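Local coordinates for protein DNA fragmentation factor subunit beta (PDB 1V0D) that cuts chromosomal DNA as a caspase-activated nuclease, driving DNA fragmentation and chromatin condensation during apoptosis, at residues Arg168-Glu173 / Ile265-Thr270; Ile279-Glu284 / Arg321-Gln326. All coordinates share one frame; numbering follows the deposited sequence.

Contact 1 of 2, residues Arg168-Glu173 / Ile265-Thr270; sequences RGYLRE and IEKKRT
The Y170 ring is met obliquely by the ammonium end of K267, and it has E173 OE2 at its edge, in plane; H263 packs against it edge-to-face. The modelled nitrogen of K267 sits implausibly close to Y170, so its exact place is doubtful. K267 carries most of the contact: its chain is extended beyond CG and crosses the side chains of Y170 and E173 at about a right angle. E173, with CG beside its backbone N (chi1 -64°) and an extended chain, turns its carboxylate to this lysine in a salt bridge, modelled at 3.1 Å between E173 OE2 and K267 NZ and subject to the same doubt. K268 NZ, 4.4 Å from E173 OE1, is too far for a salt bridge and adds at most a weak attraction. Replacing E173 by an alanine here would probably leave the buried ammonium of K267 without its acidic mate. E266 stands at the N-cap position of helix 267-281; its carbonyl O accepts from both N and OG1 of T270. The arrangement is an interhelical salt bridge that joins long helix 155-175 to the start of helix 267-281, near the magnesium site of this His-Me finger nuclease.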
ATOM      1  N   ARG A 168     -12.996 -11.618   5.916  1.00 52.17           N
ATOM      2  CA  ARG A 168     -12.806 -12.674   6.901  1.00 52.92           C
ATOM      3  C   ARG A 168     -11.861 -12.098   7.940  1.00 52.38           C
ATOM      4  O   ARG A 168     -11.907 -12.462   9.115  1.00 52.41           O
ATOM      5  CB  ARG A 168     -12.175 -13.889   6.250  1.00 56.54           C
ATOM      6  CG  ARG A 168     -12.735 -15.192   6.741  1.00 61.86           C
ATOM      7  CD  ARG A 168     -12.553 -16.239   5.672  1.00 66.05           C
ATOM      8  NE  ARG A 168     -13.133 -17.522   6.039  1.00 69.55           N
ATOM      9  CZ  ARG A 168     -13.383 -18.481   5.157  1.00 72.33           C
ATOM     10  NH1 ARG A 168     -13.097 -18.276   3.874  1.00 73.99           N
ATOM     11  NH2 ARG A 168     -13.920 -19.633   5.549  1.00 73.93           N
ATOM     12  N   GLY A 169     -11.004 -11.189   7.483  1.00 52.24           N
ATOM     13  CA  GLY A 169     -10.065 -10.528   8.368  1.00 51.55           C
ATOM     14  C   GLY A 169     -10.825  -9.668   9.359  1.00 52.21           C
ATOM     15  O   GLY A 169     -10.479  -9.611  10.536  1.00 53.78           O
ATOM     16  N   TYR A 170     -11.869  -8.992   8.891  1.00 50.87           N
ATOM     17  CA  TYR A 170     -12.670  -8.167   9.779  1.00 49.99           C
ATOM     18  C   TYR A 170     -13.375  -9.082  10.803  1.00 52.81           C
ATOM     19  O   TYR A 170     -13.511  -8.710  11.975  1.00 53.27           O
ATOM     20  CB  TYR A 170     -13.706  -7.335   8.995  1.00 45.57           C
ATOM     21  CG  TYR A 170     -13.126  -6.418   7.928  1.00 43.12           C
ATOM     22  CD1 TYR A 170     -11.845  -5.870   8.064  1.00 42.93           C
ATOM     23  CD2 TYR A 170     -13.863  -6.077   6.790  1.00 41.14           C
ATOM     24  CE1 TYR A 170     -11.318  -5.019   7.105  1.00 41.00           C
ATOM     25  CE2 TYR A 170     -13.330  -5.214   5.817  1.00 39.28           C
ATOM     26  CZ  TYR A 170     -12.061  -4.698   5.990  1.00 41.21           C
ATOM     27  OH  TYR A 170     -11.506  -3.863   5.051  1.00 44.04           O
ATOM     28  N   LEU A 171     -13.807 -10.276  10.388  1.00 54.87           N
ATOM     29  CA  LEU A 171     -14.470 -11.173  11.335  1.00 57.34           C
ATOM     30  C   LEU A 171     -13.495 -11.622  12.419  1.00 59.63           C
ATOM     31  O   LEU A 171     -13.866 -11.736  13.596  1.00 61.05           O
ATOM     32  CB  LEU A 171     -15.028 -12.419  10.660  1.00 56.31           C
ATOM     33  CG  LEU A 171     -16.326 -12.938  11.306  1.00 55.98           C
ATOM     34  CD1 LEU A 171     -16.510 -14.396  10.928  1.00 54.08           C
ATOM     35  CD2 LEU A 171     -16.300 -12.811  12.826  1.00 55.00           C
ATOM     36  N   ARG A 172     -12.252 -11.900  12.034  1.00 62.19           N
ATOM     37  CA  ARG A 172     -11.261 -12.318  13.016  1.00 64.05           C
ATOM     38  C   ARG A 172     -11.104 -11.191  14.017  1.00 64.15           C
ATOM     39  O   ARG A 172     -11.326 -11.386  15.213  1.00 65.08           O
ATOM     40  CB  ARG A 172      -9.919 -12.621  12.347  1.00 66.94           C
ATOM     41  CG  ARG A 172      -9.928 -13.851  11.436  1.00 69.96           C
ATOM     42  CD  ARG A 172      -8.557 -14.110  10.828  1.00 71.95           C
ATOM     43  NE  ARG A 172      -8.616 -14.233   9.370  1.00 74.23           N
ATOM     44  CZ  ARG A 172      -8.038 -13.379   8.525  1.00 76.15           C
ATOM     45  NH1 ARG A 172      -7.348 -12.333   8.993  1.00 74.81           N
ATOM     46  NH2 ARG A 172      -8.154 -13.564   7.210  1.00 75.36           N
ATOM     47  N   GLU A 173     -10.750 -10.006  13.524  1.00 63.60           N
ATOM     48  CA  GLU A 173     -10.579  -8.848  14.390  1.00 64.44           C
ATOM     49  C   GLU A 173     -11.715  -8.713  15.395  1.00 63.57           C
ATOM     50  O   GLU A 173     -11.497  -8.290  16.524  1.00 64.30           O
ATOM     51  CB  GLU A 173     -10.471  -7.571  13.557  1.00 66.78           C
ATOM     52  CG  GLU A 173      -9.241  -7.514  12.657  1.00 70.80           C
ATOM     53  CD  GLU A 173      -9.155  -6.211  11.860  1.00 75.38           C
ATOM     54  OE1 GLU A 173      -9.217  -5.122  12.488  1.00 78.91           O
ATOM     55  OE2 GLU A 173      -9.023  -6.273  10.611  1.00 76.16           O
ATOM     56  N   ILE A 265     -18.197   4.217   9.614  1.00 47.63           N
ATOM     57  CA  ILE A 265     -18.282   4.292  11.063  1.00 48.37           C
ATOM     58  C   ILE A 265     -17.180   3.299  11.432  1.00 50.77           C
ATOM     59  O   ILE A 265     -17.335   2.088  11.243  1.00 51.90           O
ATOM     60  CB  ILE A 265     -19.644   3.788  11.586  1.00 47.44           C
ATOM     61  CG1 ILE A 265     -20.775   4.651  11.022  1.00 45.91           C
ATOM     62  CG2 ILE A 265     -19.672   3.828  13.102  1.00 46.44           C
ATOM     63  CD1 ILE A 265     -22.148   4.284  11.561  1.00 42.15           C
ATOM     64  N   GLU A 266     -16.054   3.821  11.917  1.00 53.15           N
ATOM     65  CA  GLU A 266     -14.894   3.004  12.263  1.00 53.34           C
ATOM     66  C   GLU A 266     -15.271   1.756  13.030  1.00 53.67           C
ATOM     67  O   GLU A 266     -15.994   1.814  14.024  1.00 53.32           O
ATOM     68  CB  GLU A 266     -13.905   3.838  13.055  1.00 55.60           C
ATOM     69  CG  GLU A 266     -13.401   5.032  12.292  1.00 61.36           C
ATOM     70  CD  GLU A 266     -12.413   5.849  13.098  1.00 66.82           C
ATOM     71  OE1 GLU A 266     -12.835   6.488  14.087  1.00 68.60           O
ATOM     72  OE2 GLU A 266     -11.210   5.846  12.745  1.00 71.21           O
ATOM     73  N   LYS A 267     -14.763   0.618  12.581  1.00 53.61           N
ATOM     74  CA  LYS A 267     -15.123  -0.620  13.232  1.00 55.41           C
ATOM     75  C   LYS A 267     -14.396  -0.887  14.531  1.00 55.42           C
ATOM     76  O   LYS A 267     -15.014  -1.283  15.519  1.00 55.59           O
ATOM     77  CB  LYS A 267     -14.925  -1.798  12.278  1.00 56.62           C
ATOM     78  CG  LYS A 267     -13.680  -2.586  12.532  1.00 57.66           C
ATOM     79  CD  LYS A 267     -13.582  -3.784  11.633  1.00 59.42           C
ATOM     80  CE  LYS A 267     -12.256  -4.480  11.874  1.00 61.67           C
ATOM     81  NZ  LYS A 267     -12.046  -5.606  10.934  1.00 63.80           N
ATOM     82  N   LYS A 268     -13.089  -0.676  14.546  1.00 56.63           N
ATOM     83  CA  LYS A 268     -12.328  -0.941  15.760  1.00 59.33           C
ATOM     84  C   LYS A 268     -12.559   0.170  16.769  1.00 57.56           C
ATOM     85  O   LYS A 268     -12.803  -0.068  17.944  1.00 54.69           O
ATOM     86  CB  LYS A 268     -10.839  -1.049  15.429  1.00 64.21           C
ATOM     87  CG  LYS A 268      -9.998  -1.760  16.488  1.00 71.38           C
ATOM     88  CD  LYS A 268      -8.629  -2.133  15.899  1.00 78.03           C
ATOM     89  CE  LYS A 268      -7.898  -3.205  16.715  1.00 79.93           C
ATOM     90  NZ  LYS A 268      -6.822  -3.862  15.897  1.00 83.08           N
ATOM     91  N   ARG A 269     -12.490   1.393  16.276  1.00 58.83           N
ATOM     92  CA  ARG A 269     -12.672   2.573  17.095  1.00 60.35           C
ATOM     93  C   ARG A 269     -14.077   2.674  17.707  1.00 59.13           C
ATOM     94  O   ARG A 269     -14.196   2.968  18.894  1.00 58.89           O
ATOM     95  CB  ARG A 269     -12.369   3.806  16.237  1.00 64.79           C
ATOM     96  CG  ARG A 269     -12.200   5.110  16.989  1.00 72.32           C
ATOM     97  CD  ARG A 269     -10.910   5.130  17.796  1.00 78.47           C
ATOM     98  NE  ARG A 269     -10.611   6.465  18.321  1.00 82.81           N
ATOM     99  CZ  ARG A 269      -9.690   6.722  19.251  1.00 84.71           C
ATOM    100  NH1 ARG A 269      -8.967   5.731  19.773  1.00 84.27           N
ATOM    101  NH2 ARG A 269      -9.495   7.973  19.663  1.00 84.86           N
ATOM    102  N   THR A 270     -15.128   2.406  16.917  1.00 57.29           N
ATOM    103  CA  THR A 270     -16.513   2.529  17.403  1.00 55.44           C
ATOM    104  C   THR A 270     -17.528   1.376  17.287  1.00 53.27           C
ATOM    105  O   THR A 270     -18.251   1.087  18.246  1.00 52.53           O
ATOM    106  CB  THR A 270     -17.172   3.767  16.784  1.00 55.77           C
ATOM    107  OG1 THR A 270     -16.650   3.965  15.469  1.00 58.51           O
ATOM    108  CG2 THR A 270     -16.883   5.005  17.615  1.00 58.60           C
TER

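Contact 2 of 2, residues Ile279-Glu284 / Arg321-Gln326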
ATOM      1  N   ILE A 279     -24.258  -5.592  23.958  1.00 55.04           N
ATOM      2  CA  ILE A 279     -24.516  -6.950  24.411  1.00 54.45           C
ATOM      3  C   ILE A 279     -24.544  -7.035  25.933  1.00 55.18           C
ATOM      4  O   ILE A 279     -25.133  -7.954  26.495  1.00 56.32           O
ATOM      5  CB  ILE A 279     -23.450  -7.918  23.863  1.00 54.37           C
ATOM      6  CG1 ILE A 279     -23.734  -8.199  22.390  1.00 54.74           C
ATOM      7  CG2 ILE A 279     -23.436  -9.207  24.658  1.00 52.64           C
ATOM      8  CD1 ILE A 279     -22.797  -9.203  21.769  1.00 56.90           C
ATOM      9  N   GLN A 280     -23.913  -6.076  26.603  1.00 55.30           N
ATOM     10  CA  GLN A 280     -23.889  -6.072  28.060  1.00 55.02           C
ATOM     11  C   GLN A 280     -25.111  -5.335  28.607  1.00 56.00           C
ATOM     12  O   GLN A 280     -25.526  -5.558  29.739  1.00 56.49           O
ATOM     13  CB  GLN A 280     -22.599  -5.417  28.545  1.00 54.00           C
ATOM     14  CG  GLN A 280     -21.377  -6.025  27.862  1.00 56.77           C
ATOM     15  CD  GLN A 280     -20.068  -5.332  28.203  1.00 56.19           C
ATOM     16  OE1 GLN A 280     -20.032  -4.130  28.486  1.00 57.09           O
ATOM     17  NE2 GLN A 280     -18.975  -6.087  28.148  1.00 55.07           N
ATOM     18  N   ASP A 281     -25.697  -4.479  27.779  1.00 56.05           N
ATOM     19  CA  ASP A 281     -26.867  -3.700  28.155  1.00 56.11           C
ATOM     20  C   ASP A 281     -27.977  -4.492  28.834  1.00 56.85           C
ATOM     21  O   ASP A 281     -28.511  -4.081  29.867  1.00 58.59           O
ATOM     22  CB  ASP A 281     -27.457  -3.026  26.924  1.00 57.95           C
ATOM     23  CG  ASP A 281     -28.675  -2.178  27.253  1.00 58.97           C
ATOM     24  OD1 ASP A 281     -28.502  -0.971  27.549  1.00 58.28           O
ATOM     25  OD2 ASP A 281     -29.801  -2.730  27.231  1.00 58.72           O
ATOM     26  N   GLY A 282     -28.349  -5.615  28.243  1.00 56.26           N
ATOM     27  CA  GLY A 282     -29.418  -6.399  28.825  1.00 54.94           C
ATOM     28  C   GLY A 282     -30.565  -6.494  27.844  1.00 54.25           C
ATOM     29  O   GLY A 282     -31.277  -7.498  27.810  1.00 55.58           O
ATOM     30  N   ARG A 283     -30.759  -5.446  27.050  1.00 53.46           N
ATOM     31  CA  ARG A 283     -31.820  -5.461  26.052  1.00 53.74           C
ATOM     32  C   ARG A 283     -31.372  -6.394  24.927  1.00 55.86           C
ATOM     33  O   ARG A 283     -30.181  -6.678  24.779  1.00 56.49           O
ATOM     34  CB  ARG A 283     -32.085  -4.051  25.512  1.00 50.03           C
ATOM     35  CG  ARG A 283     -33.047  -3.231  26.366  1.00 48.15           C
ATOM     36  CD  ARG A 283     -32.982  -1.741  26.038  1.00 46.42           C
ATOM     37  NE  ARG A 283     -31.684  -1.165  26.403  1.00 46.04           N
ATOM     38  CZ  ARG A 283     -31.250   0.041  26.034  1.00 45.09           C
ATOM     39  NH1 ARG A 283     -32.005   0.836  25.278  1.00 42.63           N
ATOM     40  NH2 ARG A 283     -30.047   0.447  26.417  1.00 40.89           N
ATOM     41  N   GLU A 284     -32.323  -6.886  24.146  1.00 57.10           N
ATOM     42  CA  GLU A 284     -31.991  -7.791  23.056  1.00 59.20           C
ATOM     43  C   GLU A 284     -31.312  -7.010  21.930  1.00 57.02           C
ATOM     44  O   GLU A 284     -31.868  -6.032  21.418  1.00 57.23           O
ATOM     45  CB  GLU A 284     -33.262  -8.460  22.536  1.00 63.62           C
ATOM     46  CG  GLU A 284     -33.079  -9.886  22.046  1.00 68.91           C
ATOM     47  CD  GLU A 284     -34.232 -10.314  21.153  1.00 73.18           C
ATOM     48  OE1 GLU A 284     -35.386  -9.934  21.473  1.00 74.11           O
ATOM     49  OE2 GLU A 284     -33.989 -11.022  20.144  1.00 73.53           O
ATOM     50  N   ARG A 321     -31.128   1.878  16.206  1.00 48.07           N
ATOM     51  CA  ARG A 321     -31.065   0.599  15.495  1.00 46.62           C
ATOM     52  C   ARG A 321     -30.272  -0.469  16.232  1.00 47.16           C
ATOM     53  O   ARG A 321     -30.147  -1.591  15.755  1.00 47.29           O
ATOM     54  CB  ARG A 321     -30.449   0.795  14.112  1.00 46.64           C
ATOM     55  CG  ARG A 321     -31.150   1.826  13.256  1.00 47.44           C
ATOM     56  CD  ARG A 321     -30.434   2.003  11.928  1.00 49.17           C
ATOM     57  NE  ARG A 321     -30.389   0.772  11.142  1.00 51.36           N
ATOM     58  CZ  ARG A 321     -29.702   0.639  10.011  1.00 52.84           C
ATOM     59  NH1 ARG A 321     -29.001   1.664   9.538  1.00 53.20           N
ATOM     60  NH2 ARG A 321     -29.710  -0.514   9.350  1.00 53.16           N
ATOM     61  N   ILE A 322     -29.741  -0.125  17.398  1.00 47.83           N
ATOM     62  CA  ILE A 322     -28.941  -1.069  18.160  1.00 47.49           C
ATOM     63  C   ILE A 322     -29.736  -2.219  18.785  1.00 49.27           C
ATOM     64  O   ILE A 322     -29.284  -3.373  18.758  1.00 48.46           O
ATOM     65  CB  ILE A 322     -28.130  -0.322  19.243  1.00 46.18           C
ATOM     66  CG1 ILE A 322     -27.100   0.586  18.558  1.00 45.09           C
ATOM     67  CG2 ILE A 322     -27.453  -1.311  20.181  1.00 45.13           C
ATOM     68  CD1 ILE A 322     -26.296   1.464  19.495  1.00 42.17           C
ATOM     69  N   TYR A 323     -30.919  -1.923  19.328  1.00 50.27           N
ATOM     70  CA  TYR A 323     -31.725  -2.972  19.955  1.00 51.14           C
ATOM     71  C   TYR A 323     -32.995  -3.347  19.206  1.00 52.66           C
ATOM     72  O   TYR A 323     -33.564  -2.543  18.471  1.00 51.42           O
ATOM     73  CB  TYR A 323     -32.089  -2.582  21.385  1.00 48.35           C
ATOM     74  CG  TYR A 323     -30.902  -2.246  22.258  1.00 47.03           C
ATOM     75  CD1 TYR A 323     -30.565  -0.925  22.520  1.00 46.49           C
ATOM     76  CD2 TYR A 323     -30.120  -3.248  22.824  1.00 45.24           C
ATOM     77  CE1 TYR A 323     -29.488  -0.607  23.325  1.00 44.90           C
ATOM     78  CE2 TYR A 323     -29.041  -2.944  23.627  1.00 44.34           C
ATOM     79  CZ  TYR A 323     -28.728  -1.617  23.872  1.00 45.86           C
ATOM     80  OH  TYR A 323     -27.636  -1.291  24.648  1.00 48.32           O
ATOM     81  N   ARG A 324     -33.435  -4.587  19.402  1.00 57.23           N
ATOM     82  CA  ARG A 324     -34.640  -5.076  18.747  1.00 61.35           C
ATOM     83  C   ARG A 324     -35.863  -4.472  19.409  1.00 65.49           C
ATOM     84  O   ARG A 324     -35.984  -4.490  20.639  1.00 65.70           O
ATOM     85  CB  ARG A 324     -34.733  -6.600  18.835  1.00 60.17           C
ATOM     86  CG  ARG A 324     -33.749  -7.355  17.964  1.00 60.17           C
ATOM     87  CD  ARG A 324     -34.100  -8.834  17.928  1.00 59.51           C
ATOM     88  NE  ARG A 324     -32.998  -9.670  17.465  1.00 57.88           N
ATOM     89  CZ  ARG A 324     -32.383  -9.517  16.298  1.00 58.88           C
ATOM     90  NH1 ARG A 324     -32.756  -8.556  15.461  1.00 58.23           N
ATOM     91  NH2 ARG A 324     -31.395 -10.335  15.964  1.00 59.86           N
ATOM     92  N   PRO A 325     -36.784  -3.924  18.599  1.00 69.28           N
ATOM     93  CA  PRO A 325     -38.031  -3.293  19.037  1.00 72.98           C
ATOM     94  C   PRO A 325     -38.858  -4.238  19.879  1.00 77.19           C
ATOM     95  O   PRO A 325     -39.080  -5.382  19.487  1.00 77.44           O
ATOM     96  CB  PRO A 325     -38.730  -2.970  17.726  1.00 71.99           C
ATOM     97  CG  PRO A 325     -37.596  -2.694  16.815  1.00 71.93           C
ATOM     98  CD  PRO A 325     -36.643  -3.815  17.138  1.00 70.32           C
ATOM     99  N   GLN A 326     -39.299  -3.767  21.043  1.00 82.35           N
ATOM    100  CA  GLN A 326     -40.132  -4.582  21.918  1.00 87.86           C
ATOM    101  C   GLN A 326     -41.549  -4.446  21.363  1.00 91.67           C
ATOM    102  O   GLN A 326     -42.114  -3.343  21.357  1.00 92.42           O
ATOM    103  CB  GLN A 326     -40.069  -4.064  23.360  1.00 87.00           C
TER
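A bend at chi3 (-66°) folds the R283 chain so that its guanidinium lies over Y323, whose CG is set beside the backbone N (chi1 -55°) with the ring turned toward the helix end. The two flat groups stack with planes 26° apart and centres 3.8 Å from each other, an off-centre cation-pi contact. I322 CG2 covers the opposite face, 3.7 Å above the ring plane, and E284 O lies at the ring edge. D281 fixes the rotation of the arginine: its two carboxylate oxygens take NE and NH2 of R283 in a salt bridge. OD2 is gripped twice, since its anti lone pair also accepts the backbone N of R283 at 2.9 Å, an Asx turn across G282, the first residue to leave helical angles, with positive phi. Beyond the ring, R324 N gives E284 O a nearly straight bond of 2.9 Å. R324 NE gives E284 OE2 a weak one of 3.2 Å, part of a salt bridge; NH2 of that guanidinium is paired with E288. The C-terminal tail is thus laid along the end of helix 267-281, with I322 touching A278 of that helix and F290 of helix 287-295, and backbone bonds to N286.

In the fold
Helix 267-281 carries both contacts, contact 1 at its first turn and contact 2 where it ends; their centres are 20 Å apart and their nearest atoms about 8 Å, without touching. Helix 287-295 serves both, through F295 and L294 near contact 1 and F290 and W287 near contact 2, and helix 186-202 packs on L171 of one and I279 of the other. Contact 1 is the one near a metal: the Y170 side chain is about 7 Å from the magnesium ion, which D262 and H308 bind. Contact 2 lies farther out, its centre 31 Å from that of the chain against 14 Å for contact 1, and ties down the C-terminal tail.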